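Local coordinates for hypothetical protein yycE (PDB 1TWU) that is of unknown function but adopts the vicinal oxygen chelate fold, and may be related to glyoxalases and fosfomycin resistance proteins, at residues Phe28-Leu33 with Val50-Pro55; Pro75-Leu80 with Glu107-Tyr112. All coordinates share one frame; numbering follows the deposited sequence.

Contact 1: residues Phe28-Leu33 with Val50-Pro55; sequences FYEEGL and VMFGLP
Tyr29 on the last turns of helix 22-32 faces Phe52 on strand 47-53, and their CA atoms, 7.5 Å apart, mark the closest approach of the two backbones. Near its end the helix widens into a pi-type turn, in which Leu33 N donates to Phe28 O at 2.8 Å. The Phe52 ring carries the strand side of the contact. Over one of its faces, displaced toward the rim, lies the methylene of Tyr29, with CB 3.6 Å from Phe52 CE2; this is a CH-pi contact, 25° off the ring normal. The two aromatic rings lie nearly parallel, their planes 20° apart, but are slid so far that they scarcely overlap. With CG anti to its own carbonyl carbon (chi1 -71°), the Tyr29 ring runs on past Phe52 to meet Phe63 of the neighbouring strand, and its hydroxyl is hydrogen-bonded to Asp122. Phe28 CD2 sits 3.3 Å above the centre of the Tyr29 ring. Glu30 reaches Phe52 differently: its extended chain crosses the phenyl group at about a right angle, and OE1 comes to the ring edge, in plane, 3.6 Å from Phe52 CE1. The same oxygen forms a salt bridge with Arg37. This is helix-on-sheet packing within the first of the chain's two alpha-beta modules. Phe52 thus meets apolar carbon over a face and a carboxylate oxygen at its electropositive rim, an arrangement that probably adds a weak electrostatic attraction to the hydrophobic burial.

Contact 2: residues Pro75-Leu80 with Glu107-Tyr112; sequences PHPDSL and ESENPY
Asp78 and Pro77 meet Glu109 where the turn leading into strand 80-84 approaches the loop after strand 105-106. The packed part is small: Asp78 OD1 lies 3.1 Å from Glu109 CB, and the two side chains cross at about a right angle. Alongside it, the Pro77 ring rests against the aliphatic part of Glu109, with Pro77 CG 3.6 Å from Glu109 CG, though the detailed fit there is doubtful. Glu109 is bent at chi2 (-66°), which folds its carboxylate back beside the proline. The two carboxylates do not touch, Asp78 OD1 and Glu109 OE1 being 4.6 Å apart, and their like charges probably disfavour a closer approach. His76 to Ser79 form a type I beta turn, closed by Ser79 N to His76 O at 3.0 Å. Asp78 N donates in the plane of the imidazole to His76 ND1, 3.1 Å away, a bond that helps fix the ring's rotation. On the other segment Asn110 is the N-cap of helix 111-114, and its OD1 is also hydrogen-bonded to Asn45 of the second subunit. Where the backbones come nearest, Pro77 and Glu109 make no direct bond to each other; a water lies between them, donating to Pro77 O at 2.7 Å and accepting from Glu109 N over a longer 3.3 Å. Glu109 itself is exposed at the surface, while on the subunit side Asp78 packs against Tyr47 of the second subunit.

Overall arrangement
Contact 1 closes before contact 2 opens along the chain, and their centres lie 22 Å apart, with nearest atoms about 9 Å apart. Each belongs to a different half of a duplicated fold. The 28-33/50-55 pair joins helix 22-32 to the first four-stranded mixed sheet, whereas the 75-80/107-112 pair links loops bordering strands 80-84 and 105-106, the two outermost strands of the second sheet within this chain. Both sheets have strand order 1-4-3-2, as expected for the paired modules of the vicinal oxygen chelate fold. One contact is buried and the other superficial, yet both border the second subunit, and at Leu80 strand 80-84 pairs antiparallel with a strand of that subunit, so the sheet runs on across the interface.

Contact 1: residues Phe28-Leu33 with Val50-Pro55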
loop_
_atom_site.group_PDB
_atom_site.type_symbol
_atom_site.label_atom_id
_atom_site.label_comp_id
_atom_site.label_asym_id
_atom_site.label_seq_id
_atom_site.Cartn_x
_atom_site.Cartn_y
_atom_site.Cartn_z
ATOM N N PHE A 28 7.364 11.413 10.758
ATOM C CA PHE A 28 7.064 10.029 11.108
ATOM C C PHE A 28 7.866 9.035 10.274
ATOM O O PHE A 28 8.534 8.145 10.816
ATOM C CB PHE A 28 5.571 9.740 10.909
ATOM C CG PHE A 28 5.179 8.307 11.205
ATOM C CD1 PHE A 28 4.936 7.887 12.513
ATOM C CD2 PHE A 28 5.068 7.373 10.176
ATOM C CE1 PHE A 28 4.587 6.558 12.791
ATOM C CE2 PHE A 28 4.724 6.047 10.443
ATOM C CZ PHE A 28 4.483 5.639 11.754
ATOM N N TYR A 29 7.795 9.188 8.953
ATOM C CA TYR A 29 8.472 8.274 8.034
ATOM C C TYR A 29 9.972 8.433 7.881
ATOM O O TYR A 29 10.695 7.439 7.795
ATOM C CB TYR A 29 7.801 8.335 6.656
ATOM C CG TYR A 29 6.446 7.692 6.679
ATOM C CD1 TYR A 29 6.314 6.307 6.634
ATOM C CD2 TYR A 29 5.292 8.460 6.855
ATOM C CE1 TYR A 29 5.056 5.695 6.771
ATOM C CE2 TYR A 29 4.029 7.863 6.995
ATOM C CZ TYR A 29 3.919 6.482 6.955
ATOM O OH TYR A 29 2.689 5.892 7.118
ATOM N N GLU A 30 10.448 9.668 7.851
ATOM C CA GLU A 30 11.868 9.872 7.685
ATOM C C GLU A 30 12.589 9.892 9.026
ATOM O O GLU A 30 13.587 9.196 9.208
ATOM C CB GLU A 30 12.125 11.163 6.917
ATOM C CG GLU A 30 13.265 11.033 5.942
ATOM C CD GLU A 30 13.535 12.310 5.181
ATOM O OE1 GLU A 30 12.561 12.986 4.772
ATOM O OE2 GLU A 30 14.726 12.628 4.978
ATOM N N GLU A 31 12.083 10.679 9.967
ATOM C CA GLU A 31 12.700 10.750 11.284
ATOM C C GLU A 31 12.323 9.554 12.147
ATOM O O GLU A 31 13.139 9.059 12.922
ATOM C CB GLU A 31 12.280 12.016 12.019
ATOM C CG GLU A 31 12.676 13.309 11.353
ATOM C CD GLU A 31 12.528 14.493 12.300
ATOM O OE1 GLU A 31 12.283 15.624 11.812
ATOM O OE2 GLU A 31 12.667 14.294 13.535
ATOM N N GLY A 32 11.087 9.095 12.017
ATOM C CA GLY A 32 10.638 7.976 12.816
ATOM C C GLY A 32 11.103 6.630 12.315
ATOM O O GLY A 32 11.887 5.953 12.980
ATOM N N LEU A 33 10.611 6.234 11.146
ATOM C CA LEU A 33 10.979 4.950 10.562
ATOM C C LEU A 33 12.362 4.953 9.950
ATOM O O LEU A 33 12.968 3.899 9.775
ATOM C CB LEU A 33 9.980 4.544 9.485
ATOM C CG LEU A 33 8.632 4.062 9.997
ATOM C CD1 LEU A 33 7.765 3.624 8.820
ATOM C CD2 LEU A 33 8.859 2.906 10.965
ATOM N N VAL A 50 6.564 13.763 -1.497
ATOM C CA VAL A 50 7.822 13.156 -1.100
ATOM C C VAL A 50 7.705 11.644 -1.255
ATOM O O VAL A 50 6.639 11.073 -1.048
ATOM C CB VAL A 50 8.162 13.531 0.368
ATOM C CG1 VAL A 50 7.130 12.935 1.318
ATOM C CG2 VAL A 50 9.560 13.069 0.714
ATOM N N MET A 51 8.801 11.002 -1.646
ATOM C CA MET A 51 8.809 9.560 -1.833
ATOM C C MET A 51 9.785 8.907 -0.855
ATOM O O MET A 51 10.910 9.373 -0.694
ATOM C CB MET A 51 9.195 9.226 -3.284
ATOM C CG MET A 51 8.229 9.773 -4.356
ATOM S SD MET A 51 8.324 11.553 -4.691
ATOM C CE MET A 51 7.760 11.539 -6.319
ATOM N N PHE A 52 9.340 7.836 -0.193
ATOM C CA PHE A 52 10.164 7.104 0.775
ATOM C C PHE A 52 10.403 5.669 0.320
ATOM O O PHE A 52 9.467 4.966 -0.057
ATOM C CB PHE A 52 9.492 7.081 2.155
ATOM C CG PHE A 52 9.329 8.432 2.764
ATOM C CD1 PHE A 52 10.441 9.238 3.002
ATOM C CD2 PHE A 52 8.065 8.922 3.069
ATOM C CE1 PHE A 52 10.296 10.519 3.530
ATOM C CE2 PHE A 52 7.909 10.203 3.600
ATOM C CZ PHE A 52 9.028 11.002 3.828
ATOM N N GLY A 53 11.660 5.242 0.367
ATOM C CA GLY A 53 11.994 3.893 -0.052
ATOM C C GLY A 53 11.411 2.856 0.881
ATOM O O GLY A 53 11.249 3.104 2.074
ATOM N N LEU A 54 11.106 1.682 0.345
ATOM C CA LEU A 54 10.526 0.630 1.158
ATOM C C LEU A 54 11.166 -0.737 0.890
ATOM O O LEU A 54 10.480 -1.690 0.520
ATOM C CB LEU A 54 9.025 0.572 0.889
ATOM C CG LEU A 54 8.112 0.179 2.041
ATOM C CD1 LEU A 54 8.186 1.210 3.162
ATOM C CD2 LEU A 54 6.706 0.066 1.500
ATOM N N PRO A 55 12.491 -0.853 1.087
ATOM C CA PRO A 55 13.403 0.204 1.538
ATOM C C PRO A 55 14.002 1.032 0.399
ATOM O O PRO A 55 14.593 2.084 0.643
ATOM C CB PRO A 55 14.469 -0.580 2.291
ATOM C CG PRO A 55 14.604 -1.798 1.430
ATOM C CD PRO A 55 13.160 -2.168 1.137
#

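Contact 2: residues Pro75-Leu80 with Glu107-Tyr112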
loop_
_atom_site.group_PDB
_atom_site.type_symbol
_atom_site.label_atom_id
_atom_site.label_comp_id
_atom_site.label_asym_id
_atom_site.label_seq_id
_atom_site.Cartn_x
_atom_site.Cartn_y
_atom_site.Cartn_z
ATOM N N PRO A 75 -9.384 7.303 7.850
ATOM C CA PRO A 75 -8.784 6.166 8.550
ATOM C C PRO A 75 -9.739 5.003 8.750
ATOM O O PRO A 75 -10.893 5.189 9.132
ATOM C CB PRO A 75 -8.352 6.762 9.890
ATOM C CG PRO A 75 -8.173 8.211 9.588
ATOM C CD PRO A 75 -9.336 8.512 8.689
ATOM N N HIS A 76 -9.252 3.802 8.473
ATOM C CA HIS A 76 -10.030 2.598 8.680
ATOM C C HIS A 76 -9.109 1.757 9.558
ATOM O O HIS A 76 -7.929 1.586 9.244
ATOM C CB HIS A 76 -10.316 1.890 7.357
ATOM C CG HIS A 76 -11.383 0.843 7.454
ATOM N ND1 HIS A 76 -11.287 -0.243 8.297
ATOM C CD2 HIS A 76 -12.569 0.716 6.811
ATOM C CE1 HIS A 76 -12.367 -0.995 8.170
ATOM N NE2 HIS A 76 -13.161 -0.434 7.275
ATOM N N PRO A 77 -9.625 1.246 10.684
ATOM C CA PRO A 77 -8.829 0.430 11.604
ATOM C C PRO A 77 -8.308 -0.875 11.017
ATOM O O PRO A 77 -7.424 -1.502 11.595
ATOM C CB PRO A 77 -9.783 0.210 12.772
ATOM C CG PRO A 77 -11.121 0.199 12.113
ATOM C CD PRO A 77 -11.018 1.357 11.154
ATOM N N ASP A 78 -8.857 -1.279 9.876
ATOM C CA ASP A 78 -8.436 -2.506 9.208
ATOM C C ASP A 78 -7.538 -2.242 7.997
ATOM O O ASP A 78 -7.169 -3.167 7.271
ATOM C CB ASP A 78 -9.650 -3.324 8.758
ATOM C CG ASP A 78 -10.396 -3.957 9.917
ATOM O OD1 ASP A 78 -9.775 -4.180 10.977
ATOM O OD2 ASP A 78 -11.599 -4.253 9.758
ATOM N N SER A 79 -7.205 -0.977 7.769
ATOM C CA SER A 79 -6.336 -0.605 6.659
ATOM C C SER A 79 -4.926 -0.526 7.254
ATOM O O SER A 79 -4.593 0.418 7.983
ATOM C CB SER A 79 -6.771 0.738 6.081
ATOM O OG SER A 79 -6.166 0.934 4.823
ATOM N N LEU A 80 -4.110 -1.532 6.936
ATOM C CA LEU A 80 -2.764 -1.657 7.484
ATOM C C LEU A 80 -1.578 -1.640 6.514
ATOM O O LEU A 80 -1.716 -1.839 5.303
ATOM C CB LEU A 80 -2.662 -2.976 8.263
ATOM C CG LEU A 80 -3.493 -3.419 9.477
ATOM C CD1 LEU A 80 -4.584 -2.432 9.820
ATOM C CD2 LEU A 80 -4.055 -4.811 9.186
ATOM N N GLU A 107 -4.791 -0.467 19.836
ATOM C CA GLU A 107 -5.238 -1.843 19.929
ATOM C C GLU A 107 -5.777 -2.251 18.565
ATOM O O GLU A 107 -6.765 -1.694 18.086
ATOM C CB GLU A 107 -6.341 -1.954 20.976
ATOM C CG GLU A 107 -6.339 -3.273 21.706
ATOM C CD GLU A 107 -5.052 -3.479 22.476
ATOM O OE1 GLU A 107 -4.900 -2.881 23.571
ATOM O OE2 GLU A 107 -4.185 -4.227 21.970
ATOM N N SER A 108 -5.122 -3.217 17.934
ATOM C CA SER A 108 -5.545 -3.676 16.620
ATOM C C SER A 108 -6.987 -4.157 16.653
ATOM O O SER A 108 -7.472 -4.634 17.685
ATOM C CB SER A 108 -4.634 -4.806 16.140
ATOM O OG SER A 108 -4.560 -5.840 17.105
ATOM N N GLU A 109 -7.673 -4.012 15.522
ATOM C CA GLU A 109 -9.058 -4.450 15.416
ATOM C C GLU A 109 -9.091 -5.957 15.579
ATOM O O GLU A 109 -9.811 -6.498 16.428
ATOM C CB GLU A 109 -9.633 -4.068 14.055
ATOM C CG GLU A 109 -10.147 -2.655 14.002
ATOM C CD GLU A 109 -11.357 -2.450 14.895
ATOM O OE1 GLU A 109 -12.441 -2.977 14.559
ATOM O OE2 GLU A 109 -11.218 -1.767 15.932
ATOM N N ASN A 110 -8.296 -6.627 14.752
ATOM C CA ASN A 110 -8.190 -8.078 14.776
ATOM C C ASN A 110 -7.239 -8.453 15.913
ATOM O O ASN A 110 -6.056 -8.102 15.885
ATOM C CB ASN A 110 -7.623 -8.576 13.448
ATOM C CG ASN A 110 -7.915 -10.036 13.205
ATOM O OD1 ASN A 110 -7.795 -10.868 14.108
ATOM N ND2 ASN A 110 -8.295 -10.360 11.974
ATOM N N PRO A 111 -7.743 -9.170 16.931
ATOM C CA PRO A 111 -6.901 -9.572 18.064
ATOM C C PRO A 111 -5.674 -10.359 17.600
ATOM O O PRO A 111 -4.724 -10.567 18.357
ATOM C CB PRO A 111 -7.854 -10.406 18.917
ATOM C CG PRO A 111 -8.767 -11.007 17.895
ATOM C CD PRO A 111 -9.055 -9.836 16.990
ATOM N N TYR A 112 -5.716 -10.783 16.340
ATOM C CA TYR A 112 -4.633 -11.538 15.726
ATOM C C TYR A 112 -3.330 -10.743 15.724
ATOM O O TYR A 112 -2.301 -11.228 16.198
ATOM C CB TYR A 112 -5.004 -11.909 14.286
ATOM C CG TYR A 112 -3.850 -12.478 13.498
ATOM C CD1 TYR A 112 -3.399 -13.779 13.720
ATOM C CD2 TYR A 112 -3.173 -11.696 12.567
ATOM C CE1 TYR A 112 -2.296 -14.286 13.034
ATOM C CE2 TYR A 112 -2.068 -12.189 11.877
ATOM C CZ TYR A 112 -1.633 -13.482 12.115
ATOM O OH TYR A 112 -0.533 -13.958 11.438
HETATM O O HOH W 1 -5.687 -2.273 13.577
#